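Local atomic coordinates of eukaryotic translation initiation factor 2D (Homo sapiens, PDB entry 5W2F), a protein that delivers initiator tRNA to the P-site of the 40S ribosomal subunit without needing GTP, an activity of the full-length factor whose C-terminal part is described here. Residues K106-A118 / L182-L196. Sequence-based numbering, arbitrary orientation.
Sequences KKGRICPIDITLA and LLEEYQLPRKHIQGL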
loop_
_atom_site.group_PDB
_atom_site.type_symbol
_atom_site.label_atom_id
_atom_site.label_comp_id
_atom_site.label_asym_id
_atom_site.label_seq_id
_atom_site.Cartn_x
_atom_site.Cartn_y
_atom_site.Cartn_z
ATOM N N LYS A 106 6.317 -2.510 -1.579
ATOM C CA LYS A 106 6.093 -2.114 -0.206
ATOM C C LYS A 106 4.972 -2.949 0.387
ATOM O O LYS A 106 3.982 -3.239 -0.290
ATOM C CB LYS A 106 5.683 -0.662 -0.184
ATOM C CG LYS A 106 6.794 0.309 -0.540
ATOM C CD LYS A 106 7.737 0.474 0.647
ATOM C CE LYS A 106 8.884 1.387 0.353
ATOM N NZ LYS A 106 9.737 1.580 1.546
ATOM N N LYS A 107 5.122 -3.306 1.658
ATOM C CA LYS A 107 4.043 -3.912 2.436
ATOM C C LYS A 107 3.270 -2.831 3.186
ATOM O O LYS A 107 3.835 -1.861 3.699
ATOM C CB LYS A 107 4.589 -4.934 3.387
ATOM C CG LYS A 107 5.152 -6.114 2.647
ATOM C CD LYS A 107 5.589 -7.214 3.592
ATOM C CE LYS A 107 4.404 -7.933 4.201
ATOM N NZ LYS A 107 4.812 -9.279 4.667
ATOM N N GLY A 108 1.968 -3.033 3.253
ATOM C CA GLY A 108 1.071 -2.157 3.971
ATOM C C GLY A 108 0.104 -1.467 3.045
ATOM O O GLY A 108 0.200 -1.551 1.825
ATOM N N ARG A 109 -0.853 -0.798 3.648
ATOM C CA ARG A 109 -1.776 0.031 2.908
ATOM C C ARG A 109 -1.045 1.257 2.409
ATOM O O ARG A 109 -0.086 1.735 3.032
ATOM C CB ARG A 109 -2.973 0.410 3.778
ATOM C CG ARG A 109 -3.729 -0.828 4.241
ATOM C CD ARG A 109 -5.187 -0.561 4.548
ATOM N NE ARG A 109 -5.858 -1.808 4.907
ATOM C CZ ARG A 109 -6.229 -2.768 4.051
ATOM N NH1 ARG A 109 -6.021 -2.662 2.734
ATOM N NH2 ARG A 109 -6.824 -3.855 4.523
ATOM N N ILE A 110 -1.483 1.740 1.255
ATOM C CA ILE A 110 -0.930 2.947 0.678
ATOM C C ILE A 110 -1.328 4.072 1.665
ATOM O O ILE A 110 -2.480 4.132 2.122
ATOM C CB ILE A 110 -1.467 3.208 -0.759
ATOM C CG1 ILE A 110 -1.179 2.009 -1.694
ATOM C CG2 ILE A 110 -0.829 4.464 -1.344
ATOM C CD1 ILE A 110 -2.038 1.924 -2.935
ATOM N N CYS A 111 -0.337 4.867 2.058
ATOM C CA CYS A 111 -0.538 6.063 2.869
ATOM C C CYS A 111 -0.048 7.236 2.030
ATOM O O CYS A 111 0.875 7.083 1.244
ATOM C CB CYS A 111 0.286 5.987 4.159
ATOM S SG CYS A 111 2.060 5.675 3.938
ATOM N N PRO A 112 -0.654 8.407 2.206
ATOM C CA PRO A 112 -0.247 9.552 1.426
ATOM C C PRO A 112 1.042 10.173 1.919
ATOM O O PRO A 112 1.362 10.091 3.117
ATOM C CB PRO A 112 -1.389 10.536 1.636
ATOM C CG PRO A 112 -1.893 10.208 3.014
ATOM C CD PRO A 112 -1.758 8.729 3.127
ATOM N N ILE A 113 1.753 10.821 0.999
ATOM C CA ILE A 113 2.776 11.795 1.419
ATOM C C ILE A 113 2.027 13.024 1.932
ATOM O O ILE A 113 1.095 13.499 1.273
ATOM C CB ILE A 113 3.693 12.181 0.267
ATOM C CG1 ILE A 113 4.529 10.978 -0.141
ATOM C CG2 ILE A 113 4.580 13.351 0.667
ATOM C CD1 ILE A 113 5.285 11.140 -1.437
ATOM N N ASP A 114 2.391 13.482 3.124
ATOM C CA ASP A 114 1.780 14.659 3.727
ATOM C C ASP A 114 2.783 15.793 3.727
ATOM O O ASP A 114 3.882 15.658 4.261
ATOM C CB ASP A 114 1.327 14.407 5.179
ATOM C CG ASP A 114 0.412 13.223 5.322
ATOM O OD1 ASP A 114 -0.568 13.119 4.563
ATOM O OD2 ASP A 114 0.705 12.374 6.200
ATOM N N ILE A 115 2.367 16.911 3.164
ATOM C CA ILE A 115 3.142 18.152 3.125
ATOM C C ILE A 115 2.369 19.203 3.890
ATOM O O ILE A 115 1.238 19.512 3.517
ATOM C CB ILE A 115 3.364 18.662 1.698
ATOM C CG1 ILE A 115 3.995 17.603 0.804
ATOM C CG2 ILE A 115 4.184 19.942 1.708
ATOM C CD1 ILE A 115 3.698 17.829 -0.642
ATOM N N THR A 116 2.956 19.715 4.965
ATOM C CA THR A 116 2.257 20.605 5.839
ATOM C C THR A 116 3.101 21.839 6.177
ATOM O O THR A 116 4.292 21.712 6.450
ATOM C CB THR A 116 1.909 19.800 7.092
ATOM O OG1 THR A 116 1.227 18.585 6.691
ATOM C CG2 THR A 116 1.088 20.619 8.040
ATOM N N LEU A 117 2.450 22.991 6.198
ATOM C CA LEU A 117 3.049 24.228 6.681
ATOM C C LEU A 117 2.789 24.310 8.162
ATOM O O LEU A 117 1.694 23.996 8.621
ATOM C CB LEU A 117 2.434 25.424 5.951
ATOM C CG LEU A 117 2.827 25.475 4.489
ATOM C CD1 LEU A 117 1.923 26.433 3.719
ATOM C CD2 LEU A 117 4.293 25.866 4.325
ATOM N N ALA A 118 3.803 24.739 8.904
ATOM C CA ALA A 118 3.715 24.845 10.350
ATOM C C ALA A 118 4.510 26.032 10.831
ATOM O O ALA A 118 5.306 26.607 10.087
ATOM C CB ALA A 118 4.237 23.578 11.009
ATOM N N LEU A 182 7.814 15.988 -6.387
ATOM C CA LEU A 182 7.032 14.770 -6.298
ATOM C C LEU A 182 6.235 14.475 -7.562
ATOM O O LEU A 182 6.178 13.325 -7.982
ATOM C CB LEU A 182 6.103 14.818 -5.085
ATOM C CG LEU A 182 6.803 14.979 -3.750
ATOM C CD1 LEU A 182 5.785 15.094 -2.617
ATOM C CD2 LEU A 182 7.811 13.873 -3.441
ATOM N N LEU A 183 5.601 15.489 -8.147
ATOM C CA LEU A 183 4.753 15.270 -9.324
ATOM C C LEU A 183 5.533 15.265 -10.616
ATOM O O LEU A 183 5.217 14.510 -11.513
ATOM C CB LEU A 183 3.670 16.350 -9.435
ATOM C CG LEU A 183 2.716 16.472 -8.245
ATOM C CD1 LEU A 183 1.755 17.627 -8.482
ATOM C CD2 LEU A 183 1.923 15.197 -8.055
ATOM N N GLU A 184 6.523 16.139 -10.739
ATOM C CA GLU A 184 7.240 16.279 -12.004
ATOM C C GLU A 184 8.474 15.389 -12.022
ATOM O O GLU A 184 8.622 14.548 -12.911
ATOM C CB GLU A 184 7.582 17.736 -12.279
ATOM C CG GLU A 184 6.384 18.642 -12.466
ATOM C CD GLU A 184 6.799 20.093 -12.750
ATOM O OE1 GLU A 184 7.713 20.321 -13.583
ATOM O OE2 GLU A 184 6.225 21.016 -12.125
ATOM N N GLU A 185 9.339 15.521 -11.025
ATOM C CA GLU A 185 10.570 14.733 -11.024
ATOM C C GLU A 185 10.353 13.255 -10.739
ATOM O O GLU A 185 10.893 12.414 -11.457
ATOM C CB GLU A 185 11.557 15.304 -10.036
ATOM C CG GLU A 185 12.063 16.645 -10.462
ATOM C CD GLU A 185 12.739 16.589 -11.832
ATOM O OE1 GLU A 185 13.654 15.764 -12.013
ATOM O OE2 GLU A 185 12.313 17.336 -12.735
ATOM N N TYR A 186 9.535 12.933 -9.738
ATOM C CA TYR A 186 9.288 11.527 -9.401
ATOM C C TYR A 186 7.999 10.960 -9.982
ATOM O O TYR A 186 7.753 9.774 -9.826
ATOM C CB TYR A 186 9.377 11.306 -7.882
ATOM C CG TYR A 186 10.764 11.559 -7.354
ATOM C CD1 TYR A 186 11.845 10.816 -7.831
ATOM C CD2 TYR A 186 11.013 12.510 -6.376
ATOM C CE1 TYR A 186 13.138 11.046 -7.365
ATOM C CE2 TYR A 186 12.293 12.728 -5.901
ATOM C CZ TYR A 186 13.354 12.013 -6.409
ATOM O OH TYR A 186 14.629 12.251 -5.930
ATOM N N GLN A 187 7.186 11.794 -10.645
ATOM C CA GLN A 187 5.976 11.333 -11.368
ATOM C C GLN A 187 5.009 10.554 -10.481
ATOM O O GLN A 187 4.328 9.622 -10.920
ATOM C CB GLN A 187 6.361 10.510 -12.610
ATOM C CG GLN A 187 7.072 11.323 -13.680
ATOM C CD GLN A 187 6.143 12.277 -14.404
ATOM O OE1 GLN A 187 5.078 11.886 -14.868
ATOM N NE2 GLN A 187 6.545 13.542 -14.498
ATOM N N LEU A 188 4.930 10.957 -9.219
ATOM C CA LEU A 188 4.062 10.296 -8.273
ATOM C C LEU A 188 2.598 10.724 -8.497
ATOM O O LEU A 188 2.349 11.840 -8.963
ATOM C CB LEU A 188 4.502 10.580 -6.841
ATOM C CG LEU A 188 5.852 10.004 -6.424
ATOM C CD1 LEU A 188 6.194 10.447 -5.026
ATOM C CD2 LEU A 188 5.865 8.488 -6.485
ATOM N N PRO A 189 1.631 9.860 -8.148
ATOM C CA PRO A 189 0.229 10.233 -8.380
ATOM C C PRO A 189 -0.242 11.324 -7.416
ATOM O O PRO A 189 -0.093 11.189 -6.197
ATOM C CB PRO A 189 -0.538 8.933 -8.108
ATOM C CG PRO A 189 0.478 7.877 -8.113
ATOM C CD PRO A 189 1.738 8.497 -7.616
ATOM N N ARG A 190 -0.863 12.358 -7.969
ATOM C CA ARG A 190 -1.385 13.444 -7.176
ATOM C C ARG A 190 -2.382 12.982 -6.109
ATOM O O ARG A 190 -2.420 13.551 -5.031
ATOM C CB ARG A 190 -2.016 14.476 -8.113
ATOM C CG ARG A 190 -2.733 15.621 -7.441
ATOM C CD ARG A 190 -1.865 16.439 -6.483
ATOM N NE ARG A 190 -2.665 17.517 -5.898
ATOM C CZ ARG A 190 -3.616 17.348 -4.978
ATOM N NH1 ARG A 190 -3.878 16.136 -4.469
ATOM N NH2 ARG A 190 -4.319 18.411 -4.555
ATOM N N LYS A 191 -3.169 11.943 -6.398
ATOM C CA LYS A 191 -4.168 11.476 -5.440
ATOM C C LYS A 191 -3.542 10.930 -4.157
ATOM O O LYS A 191 -4.243 10.722 -3.169
ATOM C CB LYS A 191 -5.092 10.432 -6.073
ATOM C CG LYS A 191 -4.486 9.083 -6.341
ATOM C CD LYS A 191 -5.521 8.126 -6.920
ATOM C CE LYS A 191 -4.887 6.868 -7.464
ATOM N NZ LYS A 191 -5.886 6.024 -8.183
ATOM N N HIS A 192 -2.228 10.674 -4.187
ATOM C CA HIS A 192 -1.533 10.144 -3.024
ATOM C C HIS A 192 -0.653 11.157 -2.328
ATOM O O HIS A 192 0.163 10.792 -1.479
ATOM C CB HIS A 192 -0.724 8.902 -3.420
ATOM C CG HIS A 192 -1.587 7.733 -3.756
ATOM N ND1 HIS A 192 -2.575 7.292 -2.903
ATOM C CD2 HIS A 192 -1.635 6.930 -4.842
ATOM C CE1 HIS A 192 -3.188 6.255 -3.447
ATOM N NE2 HIS A 192 -2.638 6.020 -4.627
ATOM N N ILE A 193 -0.864 12.433 -2.636
ATOM C CA ILE A 193 -0.138 13.531 -1.980
ATOM C C ILE A 193 -1.155 14.478 -1.368
ATOM O O ILE A 193 -2.103 14.886 -2.048
ATOM C CB ILE A 193 0.758 14.265 -2.970
ATOM C CG1 ILE A 193 1.690 13.259 -3.668
ATOM C CG2 ILE A 193 1.532 15.390 -2.277
ATOM C CD1 ILE A 193 2.352 13.799 -4.879
ATOM N N GLN A 194 -0.952 14.798 -0.096
ATOM C CA GLN A 194 -1.801 15.753 0.636
ATOM C C GLN A 194 -1.014 16.984 0.981
ATOM O O GLN A 194 0.122 16.888 1.411
ATOM C CB GLN A 194 -2.368 15.106 1.923
ATOM C CG GLN A 194 -3.370 14.015 1.568
ATOM C CD GLN A 194 -4.068 13.396 2.769
ATOM O OE1 GLN A 194 -5.246 13.055 2.672
ATOM N NE2 GLN A 194 -3.361 13.246 3.896
ATOM N N GLY A 195 -1.646 18.122 0.799
ATOM C CA GLY A 195 -1.103 19.422 1.194
ATOM C C GLY A 195 -0.693 20.334 0.050
ATOM O O GLY A 195 -0.449 21.532 0.285
ATOM N N LEU A 196 -0.651 19.818 -1.177
ATOM C CA LEU A 196 -0.238 20.669 -2.291
ATOM C C LEU A 196 -1.219 21.791 -2.534
ATOM O O LEU A 196 -0.844 22.855 -3.081
ATOM C CB LEU A 196 -0.035 19.873 -3.575
ATOM C CG LEU A 196 1.114 18.882 -3.535
ATOM C CD1 LEU A 196 1.069 17.992 -4.758
ATOM C CD2 LEU A 196 2.446 19.615 -3.413
HETATM O O HOH W 1 0.673 22.100 2.821
#
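Ile113 and Ile115, the residues most buried here, bracket Asp114 on a strand that pairs in parallel with Ile193-Gln194. Three backbone bonds set the register: Ile113 N donates to His192 O, Gln194 N to Ile113 O at 2.8 Å and nearly straight (176°), and Ile115 N to Gln194 O. On the face that meets helix 175-185, CG2 of Ile113 reaches tip to tip with Leu182 CD1 at 3.9 Å, while its CD1 touches Leu188 CD1 at 3.8 Å. Ile115 CD1 touches both Leu196 CD2 (3.5 Å) and Ile193 CG2 (3.6 Å); with CG1 beside the backbone N (chi1 -54°), this branch extends into the apolar cluster. The pairing adds 193-194 as an edge strand to the mixed sheet of the SUI1 domain, next to 113-121, whose other neighbour is strand 124-130. On the opposite face, Gln194 NE2 donates to Asp114 OD1 (2.9 Å), the two side chains running alongside each other with their planes turned 35° apart. Before the strand, Ile110 CG2 sits over one face of the His192 ring, 3.8 Å from its centroid, a CH-pi contact; Lys191 CG covers the other face. Beyond the last backbone bond, a water donates to both Ile115 O and Gly195 O.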